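Local coordinates for Alr4995 protein (Nostoc sp., PDB 6LRF) that is a bifunctional enzyme, combining arginine dihydrolase activity, which turns arginine into ornithine, with ornithine cyclodeaminase activity, which probably converts ornithine to proline, at residues B[64-69]-B[95-100]; B[375-380]-B[431-436]. All blocks are in the same frame, centred on the assembly; numbering follows the deposited sequence.

Contact 1: B[64-69]-B[95-100]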
ATOM      1  N   PRO B  64      38.007  19.407 -32.445  1.00 37.59           N
ATOM      2  CA  PRO B  64      38.661  19.428 -31.136  1.00 42.42           C
ATOM      3  C   PRO B  64      38.962  18.031 -30.600  1.00 42.43           C
ATOM      4  O   PRO B  64      39.908  17.855 -29.830  1.00 37.91           O
ATOM      5  CB  PRO B  64      37.635  20.138 -30.248  1.00 44.54           C
ATOM      6  CG  PRO B  64      36.325  19.869 -30.905  1.00 45.47           C
ATOM      7  CD  PRO B  64      36.611  19.880 -32.371  1.00 41.66           C
ATOM      8  N   ASP B  65      38.167  17.044 -31.001  1.00 42.19           N
ATOM      9  CA  ASP B  65      38.312  15.714 -30.426  1.00 39.66           C
ATOM     10  C   ASP B  65      39.338  14.898 -31.206  1.00 38.13           C
ATOM     11  O   ASP B  65      39.567  13.724 -30.911  1.00 34.18           O
ATOM     12  CB  ASP B  65      36.960  15.004 -30.373  1.00 39.09           C
ATOM     13  CG  ASP B  65      36.027  15.608 -29.326  1.00 49.19           C
ATOM     14  OD1 ASP B  65      36.468  15.792 -28.164  1.00 48.67           O
ATOM     15  OD2 ASP B  65      34.864  15.914 -29.669  1.00 49.54           O
ATOM     16  N   LEU B  66      39.988  15.543 -32.169  1.00 35.61           N
ATOM     17  CA  LEU B  66      41.103  14.924 -32.874  1.00 37.39           C
ATOM     18  C   LEU B  66      42.213  14.513 -31.891  1.00 35.26           C
ATOM     19  O   LEU B  66      43.031  13.647 -32.194  1.00 33.67           O
ATOM     20  CB  LEU B  66      41.645  15.870 -33.945  1.00 34.76           C
ATOM     21  CG  LEU B  66      42.441  15.209 -35.069  1.00 35.18           C
ATOM     22  CD1 LEU B  66      41.494  14.585 -36.071  1.00 33.95           C
ATOM     23  CD2 LEU B  66      43.384  16.199 -35.750  1.00 37.18           C
ATOM     24  N   VAL B  67      42.222  15.109 -30.701  1.00 34.08           N
ATOM     25  CA  VAL B  67      43.180  14.732 -29.669  1.00 27.13           C
ATOM     26  C   VAL B  67      42.952  13.297 -29.178  1.00 28.95           C
ATOM     27  O   VAL B  67      43.832  12.688 -28.570  1.00 25.20           O
ATOM     28  CB  VAL B  67      43.106  15.682 -28.455  1.00 35.63           C
ATOM     29  CG1 VAL B  67      43.577  17.073 -28.839  1.00 34.59           C
ATOM     30  CG2 VAL B  67      41.680  15.729 -27.899  1.00 34.28           C
ATOM     31  N   PHE B  68      41.766  12.763 -29.438  1.00 28.55           N
ATOM     32  CA  PHE B  68      41.421  11.423 -28.971  1.00 25.76           C
ATOM     33  C   PHE B  68      41.760  10.392 -30.046  1.00 28.40           C
ATOM     34  O   PHE B  68      40.879   9.788 -30.676  1.00 25.33           O
ATOM     35  CB  PHE B  68      39.950  11.372 -28.567  1.00 27.20           C
ATOM     36  CG  PHE B  68      39.649  12.165 -27.311  1.00 30.49           C
ATOM     37  CD1 PHE B  68      40.504  12.086 -26.210  1.00 28.83           C
ATOM     38  CD2 PHE B  68      38.541  13.004 -27.243  1.00 33.32           C
ATOM     39  CE1 PHE B  68      40.246  12.816 -25.052  1.00 37.44           C
ATOM     40  CE2 PHE B  68      38.266  13.738 -26.088  1.00 34.22           C
ATOM     41  CZ  PHE B  68      39.116  13.648 -24.993  1.00 34.30           C
ATOM     42  N   THR B  69      43.063  10.211 -30.246  1.00 26.52           N
ATOM     43  CA  THR B  69      43.577   9.334 -31.296  1.00 25.43           C
ATOM     44  C   THR B  69      43.231   7.863 -31.081  1.00 23.79           C
ATOM     45  O   THR B  69      43.279   7.096 -32.032  1.00 25.62           O
ATOM     46  CB  THR B  69      45.105   9.454 -31.418  1.00 26.42           C
ATOM     47  OG1 THR B  69      45.695   9.233 -30.132  1.00 27.49           O
ATOM     48  CG2 THR B  69      45.499  10.836 -31.938  1.00 25.78           C
ATOM     49  N   PRO B  95      39.125  11.986 -42.501  1.00 29.55           N
ATOM     50  CA  PRO B  95      40.175  12.208 -43.500  1.00 28.30           C
ATOM     51  C   PRO B  95      41.577  12.384 -42.903  1.00 25.62           C
ATOM     52  O   PRO B  95      42.532  11.826 -43.447  1.00 26.22           O
ATOM     53  CB  PRO B  95      39.719  13.495 -44.190  1.00 33.31           C
ATOM     54  CG  PRO B  95      38.246  13.437 -44.092  1.00 32.55           C
ATOM     55  CD  PRO B  95      37.981  12.893 -42.722  1.00 27.15           C
ATOM     56  N   TYR B  96      41.694  13.114 -41.797  1.00 23.50           N
ATOM     57  CA  TYR B  96      43.002  13.401 -41.217  1.00 24.88           C
ATOM     58  C   TYR B  96      43.630  12.163 -40.614  1.00 28.93           C
ATOM     59  O   TYR B  96      44.844  11.955 -40.745  1.00 27.53           O
ATOM     60  CB  TYR B  96      42.887  14.512 -40.175  1.00 28.82           C
ATOM     61  CG  TYR B  96      42.379  15.768 -40.808  1.00 34.44           C
ATOM     62  CD1 TYR B  96      43.214  16.535 -41.611  1.00 39.08           C
ATOM     63  CD2 TYR B  96      41.051  16.168 -40.661  1.00 36.36           C
ATOM     64  CE1 TYR B  96      42.761  17.682 -42.229  1.00 43.22           C
ATOM     65  CE2 TYR B  96      40.585  17.330 -41.271  1.00 40.50           C
ATOM     66  CZ  TYR B  96      41.452  18.080 -42.057  1.00 45.78           C
ATOM     67  OH  TYR B  96      41.029  19.231 -42.687  1.00 51.38           O
ATOM     68  N   PHE B  97      42.803  11.325 -39.982  1.00 24.31           N
ATOM     69  CA  PHE B  97      43.291  10.067 -39.425  1.00 23.35           C
ATOM     70  C   PHE B  97      43.714   9.140 -40.564  1.00 22.14           C
ATOM     71  O   PHE B  97      44.806   8.559 -40.536  1.00 24.96           O
ATOM     72  CB  PHE B  97      42.220   9.407 -38.534  1.00 22.34           C
ATOM     73  CG  PHE B  97      42.058  10.067 -37.185  1.00 23.15           C
ATOM     74  CD1 PHE B  97      43.156  10.620 -36.526  1.00 20.70           C
ATOM     75  CD2 PHE B  97      40.819  10.128 -36.567  1.00 25.90           C
ATOM     76  CE1 PHE B  97      43.027  11.215 -35.276  1.00 24.67           C
ATOM     77  CE2 PHE B  97      40.681  10.718 -35.302  1.00 26.81           C
ATOM     78  CZ  PHE B  97      41.796  11.264 -34.661  1.00 25.35           C
ATOM     79  N   LYS B  98      42.863   9.021 -41.577  1.00 20.81           N
ATOM     80  CA  LYS B  98      43.177   8.186 -42.729  1.00 26.05           C
ATOM     81  C   LYS B  98      44.502   8.616 -43.395  1.00 28.76           C
ATOM     82  O   LYS B  98      45.338   7.775 -43.782  1.00 25.88           O
ATOM     83  CB  LYS B  98      42.031   8.234 -43.744  1.00 22.27           C
ATOM     84  CG  LYS B  98      42.284   7.377 -44.944  1.00 27.49           C
ATOM     85  CD  LYS B  98      41.146   7.438 -45.933  1.00 28.85           C
ATOM     86  CE  LYS B  98      41.331   6.338 -46.959  1.00 34.08           C
ATOM     87  NZ  LYS B  98      40.326   6.403 -48.051  1.00 44.20           N
ATOM     88  N   GLU B  99      44.686   9.931 -43.510  1.00 28.35           N
ATOM     89  CA  GLU B  99      45.911  10.489 -44.082  1.00 29.30           C
ATOM     90  C   GLU B  99      47.123  10.047 -43.279  1.00 28.90           C
ATOM     91  O   GLU B  99      48.125   9.637 -43.846  1.00 25.62           O
ATOM     92  CB  GLU B  99      45.864  12.014 -44.121  1.00 28.01           C
ATOM     93  CG  GLU B  99      47.044  12.629 -44.867  1.00 33.97           C
ATOM     94  CD  GLU B  99      46.988  14.149 -44.879  1.00 46.47           C
ATOM     95  OE1 GLU B  99      47.090  14.753 -43.779  1.00 44.29           O
ATOM     96  OE2 GLU B  99      46.801  14.735 -45.982  1.00 52.40           O
ATOM     97  N   TRP B 100      47.040  10.131 -41.959  1.00 23.23           N
ATOM     98  CA  TRP B 100      48.169   9.702 -41.156  1.00 24.66           C
ATOM     99  C   TRP B 100      48.464   8.216 -41.386  1.00 25.91           C
ATOM    100  O   TRP B 100      49.614   7.833 -41.578  1.00 26.75           O
ATOM    101  CB  TRP B 100      47.947   9.974 -39.664  1.00 24.43           C
ATOM    102  CG  TRP B 100      49.212   9.702 -38.894  1.00 27.49           C
ATOM    103  CD1 TRP B 100      50.202  10.606 -38.579  1.00 27.81           C
ATOM    104  CD2 TRP B 100      49.649   8.436 -38.384  1.00 26.11           C
ATOM    105  NE1 TRP B 100      51.210   9.976 -37.891  1.00 26.48           N
ATOM    106  CE2 TRP B 100      50.901   8.645 -37.763  1.00 25.83           C
ATOM    107  CE3 TRP B 100      49.106   7.147 -38.394  1.00 25.08           C
ATOM    108  CZ2 TRP B 100      51.616   7.612 -37.155  1.00 29.16           C
ATOM    109  CZ3 TRP B 100      49.817   6.123 -37.791  1.00 29.63           C
ATOM    110  CH2 TRP B 100      51.059   6.363 -37.177  1.00 27.09           C
TER
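Leu66 and Phe97 face each other where helix 93-103 packs on the loop between strands 53-56 and 73-76, within the part of the chain related to the guanidine-modifying (GME) enzymes. The two side chains run past each other in opposite directions, with the leucine branch over a face of the ring: CD1 of Leu66 stands 3.9 Å from the centroid of the Phe97 ring and 24° off its normal, a CH-pi contact. The methyl is displaced toward the rim, and its nearest ring atom is Phe97 CZ, 3.6 Å from Leu66 CD1. The leucine reaches the ring because its CG is turned opposite the backbone N (chi1 -159°). The same methyl touches the start of the Tyr96 side chain, with Leu66 CD1 4.3 Å from Tyr96 CB. Thr69 crosses the phenylalanine side chain at about a right angle and meets it obliquely through its methyl, while its OG1 is hydrogen-bonded to the backbone O of Leu8. An inverse gamma turn centred on Phe68 bends the loop here, and Phe68 O is hydrogen-bonded by Arg90 NH2. Phe97 also touches Ala72, and Tyr96 rests on Gln60. The far end of the ring nears the loop backbone, bringing Phe97 CZ to 3.6 Å from Leu66 O.

Contact 2: B[375-380]-B[431-436]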
ATOM      1  N   VAL B 375      15.416 -35.524 -16.841  1.00 22.32           N
ATOM      2  CA  VAL B 375      16.443 -34.539 -17.192  1.00 19.49           C
ATOM      3  C   VAL B 375      16.369 -34.317 -18.699  1.00 20.96           C
ATOM      4  O   VAL B 375      16.370 -35.271 -19.456  1.00 19.93           O
ATOM      5  CB  VAL B 375      17.861 -35.010 -16.779  1.00 24.90           C
ATOM      6  CG1 VAL B 375      18.939 -34.058 -17.302  1.00 20.84           C
ATOM      7  CG2 VAL B 375      17.974 -35.155 -15.255  1.00 20.23           C
ATOM      8  N   ALA B 376      16.260 -33.068 -19.145  1.00 21.31           N
ATOM      9  CA  ALA B 376      16.215 -32.789 -20.583  1.00 19.77           C
ATOM     10  C   ALA B 376      17.645 -32.673 -21.105  1.00 19.40           C
ATOM     11  O   ALA B 376      18.556 -32.362 -20.331  1.00 18.99           O
ATOM     12  CB  ALA B 376      15.427 -31.516 -20.867  1.00 16.50           C
ATOM     13  N   PRO B 377      17.857 -32.967 -22.401  1.00 19.02           N
ATOM     14  CA  PRO B 377      19.179 -32.750 -23.002  1.00 21.59           C
ATOM     15  C   PRO B 377      19.508 -31.290 -22.999  1.00 21.90           C
ATOM     16  O   PRO B 377      18.597 -30.461 -22.960  1.00 20.41           O
ATOM     17  CB  PRO B 377      19.024 -33.264 -24.439  1.00 22.96           C
ATOM     18  CG  PRO B 377      17.543 -33.225 -24.692  1.00 20.13           C
ATOM     19  CD  PRO B 377      16.910 -33.548 -23.365  1.00 18.30           C
ATOM     20  N   ASP B 378      20.796 -30.977 -23.052  1.00 22.97           N
ATOM     21  CA  ASP B 378      21.235 -29.599 -22.970  1.00 24.47           C
ATOM     22  C   ASP B 378      20.689 -28.779 -24.133  1.00 22.82           C
ATOM     23  O   ASP B 378      20.562 -29.276 -25.250  1.00 26.19           O
ATOM     24  CB  ASP B 378      22.756 -29.538 -22.936  1.00 29.71           C
ATOM     25  CG  ASP B 378      23.260 -28.310 -22.221  1.00 45.76           C
ATOM     26  OD1 ASP B 378      23.265 -28.311 -20.963  1.00 48.49           O
ATOM     27  OD2 ASP B 378      23.639 -27.344 -22.919  1.00 48.81           O
ATOM     28  N   ASP B 379      20.366 -27.523 -23.848  1.00 22.40           N
ATOM     29  CA  ASP B 379      19.807 -26.583 -24.815  1.00 20.49           C
ATOM     30  C   ASP B 379      18.388 -26.946 -25.259  1.00 21.69           C
ATOM     31  O   ASP B 379      17.953 -26.541 -26.333  1.00 20.46           O
ATOM     32  CB  ASP B 379      20.717 -26.454 -26.044  1.00 25.58           C
ATOM     33  CG  ASP B 379      20.395 -25.225 -26.881  1.00 28.99           C
ATOM     34  OD1 ASP B 379      20.026 -24.176 -26.293  1.00 31.43           O
ATOM     35  OD2 ASP B 379      20.487 -25.320 -28.123  1.00 32.85           O
ATOM     36  N   PHE B 380      17.648 -27.673 -24.420  1.00 24.04           N
ATOM     37  CA  PHE B 380      16.246 -27.964 -24.737  1.00 19.19           C
ATOM     38  C   PHE B 380      15.462 -26.666 -24.907  1.00 19.32           C
ATOM     39  O   PHE B 380      15.697 -25.675 -24.209  1.00 19.30           O
ATOM     40  CB  PHE B 380      15.599 -28.848 -23.656  1.00 18.39           C
ATOM     41  CG  PHE B 380      15.497 -28.193 -22.308  1.00 17.31           C
ATOM     42  CD1 PHE B 380      16.608 -28.093 -21.493  1.00 17.97           C
ATOM     43  CD2 PHE B 380      14.282 -27.692 -21.854  1.00 24.13           C
ATOM     44  CE1 PHE B 380      16.529 -27.487 -20.256  1.00 19.01           C
ATOM     45  CE2 PHE B 380      14.182 -27.092 -20.599  1.00 20.62           C
ATOM     46  CZ  PHE B 380      15.308 -26.991 -19.804  1.00 21.46           C
ATOM     47  N   GLU B 431      13.390 -40.709 -24.880  1.00 28.79           N
ATOM     48  CA  GLU B 431      12.540 -39.752 -25.591  1.00 27.23           C
ATOM     49  C   GLU B 431      13.386 -38.727 -26.340  1.00 25.46           C
ATOM     50  O   GLU B 431      14.446 -38.314 -25.863  1.00 26.93           O
ATOM     51  CB  GLU B 431      11.581 -39.038 -24.633  1.00 26.78           C
ATOM     52  CG  GLU B 431      10.534 -39.944 -24.010  1.00 29.80           C
ATOM     53  CD  GLU B 431       9.411 -39.164 -23.321  1.00 38.57           C
ATOM     54  OE1 GLU B 431       9.597 -38.749 -22.150  1.00 33.80           O
ATOM     55  OE2 GLU B 431       8.338 -38.981 -23.942  1.00 43.69           O
ATOM     56  N   GLN B 432      12.915 -38.336 -27.518  1.00 24.63           N
ATOM     57  CA  GLN B 432      13.550 -37.284 -28.306  1.00 26.37           C
ATOM     58  C   GLN B 432      12.974 -35.917 -27.932  1.00 23.85           C
ATOM     59  O   GLN B 432      11.762 -35.727 -27.914  1.00 23.74           O
ATOM     60  CB  GLN B 432      13.356 -37.544 -29.801  1.00 29.54           C
ATOM     61  CG  GLN B 432      14.052 -38.801 -30.301  1.00 29.28           C
ATOM     62  CD  GLN B 432      15.559 -38.674 -30.266  1.00 38.03           C
ATOM     63  OE1 GLN B 432      16.118 -37.645 -30.656  1.00 31.65           O
ATOM     64  NE2 GLN B 432      16.233 -39.723 -29.795  1.00 38.79           N
ATOM     65  N   VAL B 433      13.857 -34.973 -27.642  1.00 20.51           N
ATOM     66  CA  VAL B 433      13.452 -33.667 -27.176  1.00 17.14           C
ATOM     67  C   VAL B 433      14.035 -32.564 -28.071  1.00 20.15           C
ATOM     68  O   VAL B 433      15.203 -32.606 -28.440  1.00 19.06           O
ATOM     69  CB  VAL B 433      13.878 -33.466 -25.694  1.00 20.59           C
ATOM     70  CG1 VAL B 433      13.831 -32.001 -25.305  1.00 16.26           C
ATOM     71  CG2 VAL B 433      12.965 -34.302 -24.767  1.00 19.23           C
ATOM     72  N   ILE B 434      13.198 -31.593 -28.436  1.00 18.21           N
ATOM     73  CA  ILE B 434      13.626 -30.444 -29.223  1.00 16.52           C
ATOM     74  C   ILE B 434      14.650 -29.592 -28.485  1.00 20.91           C
ATOM     75  O   ILE B 434      14.450 -29.212 -27.316  1.00 16.53           O
ATOM     76  CB  ILE B 434      12.408 -29.589 -29.615  1.00 21.38           C
ATOM     77  CG1 ILE B 434      11.494 -30.435 -30.497  1.00 22.16           C
ATOM     78  CG2 ILE B 434      12.837 -28.295 -30.313  1.00 18.66           C
ATOM     79  CD1 ILE B 434      10.341 -29.711 -31.024  1.00 25.49           C
ATOM     80  N   VAL B 435      15.770 -29.336 -29.164  1.00 18.54           N
ATOM     81  CA  VAL B 435      16.828 -28.454 -28.669  1.00 18.09           C
ATOM     82  C   VAL B 435      17.016 -27.360 -29.706  1.00 19.16           C
ATOM     83  O   VAL B 435      16.493 -27.468 -30.821  1.00 19.75           O
ATOM     84  CB  VAL B 435      18.167 -29.180 -28.439  1.00 22.45           C
ATOM     85  CG1 VAL B 435      18.011 -30.289 -27.403  1.00 21.04           C
ATOM     86  CG2 VAL B 435      18.697 -29.739 -29.755  1.00 20.13           C
ATOM     87  N   ASP B 436      17.759 -26.319 -29.345  1.00 21.57           N
ATOM     88  CA  ASP B 436      17.970 -25.173 -30.234  1.00 22.24           C
ATOM     89  C   ASP B 436      16.630 -24.488 -30.535  1.00 22.76           C
ATOM     90  O   ASP B 436      15.675 -24.613 -29.761  1.00 20.69           O
ATOM     91  CB  ASP B 436      18.677 -25.611 -31.526  1.00 23.59           C
ATOM     92  CG  ASP B 436      19.532 -24.500 -32.143  1.00 36.96           C
ATOM     93  OD1 ASP B 436      18.960 -23.509 -32.663  1.00 32.06           O
ATOM     94  OD2 ASP B 436      20.777 -24.629 -32.125  1.00 39.81           O
TER
HETATM   95  O   HOH W   1      16.534 -24.102 -27.230  1.00 22.39           O
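A type II beta turn, Pro377 to Phe380, lies against strand 432-435 of a mixed sheet and meets it through a single beta bridge, Phe380 with Val435. Asp379 is the third residue of the turn, with phi at +68°, and its carbonyl makes the main polar link: Asp436 N donates to Asp379 O at 3.0 Å. The carboxylate of Asp379 folds back to the same N-H, its CG set opposite the backbone N (chi1 -164°), but the bond from Asp436 N to Asp379 OD2 is weak, 3.2 Å long with an N-H...O angle of only 120°. A water spans the junction, donating to both Asp379 O and Asp436 O. At the bridge, Phe380 CA approaches Ile434 O at 3.4 Å in a CA-H...O contact. The apolar side is carried by Pro377, whose CG and CD touch Val433, the two side chains crossing at a slant; Pro377 CG lies 3.8 Å from Val433 CB. Val435 presents CG1 to the turn, 3.5 Å from Asp378 O, and Phe380 CB touches Val433 CG1. The two carboxylates come near each other, with Asp379 OD2 4.1 Å from Asp436 OD2. A hydrogen bond between His340 NE2 and the Asp436 carboxylate may ease this proximity, although Glu344 adds a further carboxylate near Asp379. The Phe380 ring, one face against Ala376 CB, turns from the strand to pack on Leu558 and Asn562 of helix 554-567, while strand 432-435 itself runs between strands 366-369 and 407-413.

Both contacts are mainly buried, yet they lie on opposite sides of the chain's centre, with centres 52 Å apart and about 39 Å between nearest atoms, and share no helix or strand. Contact 1 sits inside the GME-related range and joins a helix to a loop by apolar contacts, chiefly a leucine methyl over an aromatic ring. Contact 2 brings together the LOR/SDH conserved range and the ArgZ-like region that follows it, and relies on backbone hydrogen bonding and a water, with two carboxylates close by and proline and valine packing beside them. Its turn has an exposed corner at Asp378, whereas contact 1 reaches the surface partly at Tyr96.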